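Local coordinates for DUF1611 domain-containing protein (Anabaena variabilis, PDB 2OBN) that is of unknown function but pairs a Rossmann-like domain with a P-loop domain of the NTPase type, consistent with nucleotide binding, at residues Arg148-Arg153 / Gln217-Tyr222. The protein carries 2 engineered substitutions. Numbering follows the deposited sequence.
Sequences RTLPCR and QMVMRY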
# COMPACT_ATOMS: atom_id res chain seq x y z
N ARG B 148 -10.89 -16.22 -1.61
CA ARG B 148 -12.35 -16.35 -1.66
C ARG B 148 -12.77 -17.81 -1.80
O ARG B 148 -13.91 -18.15 -1.52
CB ARG B 148 -12.91 -15.59 -2.86
CG ARG B 148 -12.76 -16.30 -4.17
CD ARG B 148 -13.06 -15.41 -5.35
NE ARG B 148 -13.09 -16.19 -6.58
CZ ARG B 148 -12.01 -16.68 -7.22
NH1 ARG B 148 -10.77 -16.48 -6.78
NH2 ARG B 148 -12.18 -17.37 -8.34
N THR B 149 -11.84 -18.62 -2.31
CA THR B 149 -11.98 -20.05 -2.53
C THR B 149 -11.88 -20.90 -1.25
O THR B 149 -12.24 -22.09 -1.27
CB THR B 149 -10.77 -20.49 -3.39
OG1 THR B 149 -10.67 -19.68 -4.56
CG2 THR B 149 -10.89 -21.87 -3.82
N LEU B 150 -11.38 -20.32 -0.16
CA LEU B 150 -11.11 -21.06 1.05
C LEU B 150 -12.39 -21.38 1.83
O LEU B 150 -13.33 -20.59 1.83
CB LEU B 150 -10.11 -20.34 1.94
CG LEU B 150 -8.69 -20.12 1.39
CD1 LEU B 150 -7.98 -19.10 2.26
CD2 LEU B 150 -7.90 -21.40 1.32
N PRO B 151 -12.41 -22.56 2.48
CA PRO B 151 -13.58 -23.04 3.22
C PRO B 151 -13.77 -22.39 4.57
O PRO B 151 -14.88 -22.32 5.06
CB PRO B 151 -13.27 -24.54 3.41
CG PRO B 151 -11.76 -24.58 3.52
CD PRO B 151 -11.29 -23.54 2.54
N CYS B 152 -12.68 -21.93 5.16
CA CYS B 152 -12.71 -21.30 6.46
C CYS B 152 -13.34 -19.91 6.46
O CYS B 152 -13.44 -19.26 5.43
CB CYS B 152 -11.28 -21.13 6.95
SG CYS B 152 -10.28 -20.01 5.94
N ARG B 153 -13.78 -19.48 7.62
CA ARG B 153 -14.22 -18.09 7.80
C ARG B 153 -12.94 -17.26 7.89
O ARG B 153 -11.89 -17.75 8.35
CB ARG B 153 -15.06 -17.91 9.06
CG ARG B 153 -16.52 -18.31 8.89
CD ARG B 153 -17.28 -18.04 10.17
NE ARG B 153 -18.73 -17.94 9.96
CZ ARG B 153 -19.56 -18.97 9.85
NH1 ARG B 153 -19.12 -20.22 9.90
NH2 ARG B 153 -20.85 -18.74 9.66
N GLN B 217 -0.95 -14.61 0.36
CA GLN B 217 -0.00 -15.70 0.56
C GLN B 217 -0.11 -16.33 1.96
O GLN B 217 -0.12 -17.54 2.09
CB GLN B 217 1.42 -15.19 0.33
CG GLN B 217 2.44 -16.26 0.15
CD GLN B 217 3.85 -15.70 0.29
OE1 GLN B 217 4.21 -15.16 1.35
NE2 GLN B 217 4.66 -15.85 -0.77
N MSE B 218 -0.19 -15.50 2.99
CA MSE B 218 -0.30 -16.00 4.36
C MSE B 218 -1.63 -16.71 4.57
O MSE B 218 -1.69 -17.78 5.18
CB MSE B 218 -0.15 -14.84 5.35
CG MSE B 218 -0.20 -15.25 6.82
SE MSE B 218 0.12 -13.73 8.01
CE MSE B 218 -1.20 -12.62 7.24
N VAL B 219 -2.70 -16.09 4.09
CA VAL B 219 -4.06 -16.62 4.21
C VAL B 219 -4.21 -17.95 3.46
O VAL B 219 -4.90 -18.85 3.93
CB VAL B 219 -5.09 -15.58 3.73
CG1 VAL B 219 -6.46 -16.19 3.53
CG2 VAL B 219 -5.14 -14.37 4.73
N MSE B 220 -3.59 -18.08 2.29
CA MSE B 220 -3.65 -19.36 1.56
C MSE B 220 -2.82 -20.45 2.23
O MSE B 220 -3.09 -21.63 2.05
CB MSE B 220 -3.18 -19.18 0.11
CG MSE B 220 -4.04 -18.27 -0.73
SE MSE B 220 -5.82 -18.96 -0.96
CE MSE B 220 -5.45 -20.44 -2.12
N ARG B 221 -1.81 -20.06 2.99
CA ARG B 221 -0.91 -20.99 3.67
C ARG B 221 -1.60 -21.79 4.79
O ARG B 221 -1.27 -22.95 5.00
CB ARG B 221 0.34 -20.23 4.18
CG ARG B 221 1.35 -21.05 4.97
CD ARG B 221 2.80 -20.59 4.74
NE ARG B 221 2.96 -19.14 4.66
N TYR B 222 -2.56 -21.18 5.47
CA TYR B 222 -3.25 -21.84 6.60
C TYR B 222 -4.74 -22.11 6.39
O TYR B 222 -5.29 -22.96 7.07
CB TYR B 222 -3.08 -20.99 7.87
CG TYR B 222 -1.63 -20.71 8.20
CD1 TYR B 222 -0.82 -21.70 8.78
CD2 TYR B 222 -1.06 -19.47 7.90
CE1 TYR B 222 0.53 -21.46 9.05
CE2 TYR B 222 0.28 -19.21 8.18
CZ TYR B 222 1.07 -20.21 8.75
OH TYR B 222 2.39 -19.93 9.01
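Leu150, in the loop leading into strand 153-159, the first of the P-loop domain's sheet, packs on Val219 and Met220 in the last turn of helix 208-222. The sheet is parallel, and 153-159 lies between 228-231 and 256-262, as expected of a P-loop NTPase-like fold. Arg148 and Thr149 finish a 3-10 turn that hands the chain on to Leu150. Leu150 then carries the contact, its CA 7.7 Å from that of Met220 and its CB directed at the helix. CD1 does most of the touching: it reaches CG1 of Val219 at 3.5 Å and also rests 3.5 Å from Val219 O, so one methyl packs on both side chain and backbone. Because Val219 CG1 is anti to its own N (chi1 167°), that branch is the one presented to Leu150, while the Val219 side chain also packs on Leu187 and Leu229 of the sheet. An alanine here would remove the fork and would probably open a gap beside Val219 CG1, with the Met220 selenium losing the leucine carbons it rests on. Beyond Pro151, Cys152 packs on Leu229, and Arg153 enters the strand, with backbone hydrogen bonds to Asp227 and Leu229 and a salt bridge from NH2 to Asn349 OXT. Across the contact, Met220, modelled as selenomethionine, is bent at both chi2 (-64°) and chi3 (-70°), which brings its selenium against the leucine fork, while the terminal CE goes on past it and lies farther from all three fork carbons. SE is 3.9 Å from each of Leu150 CG, CD1 and CD2.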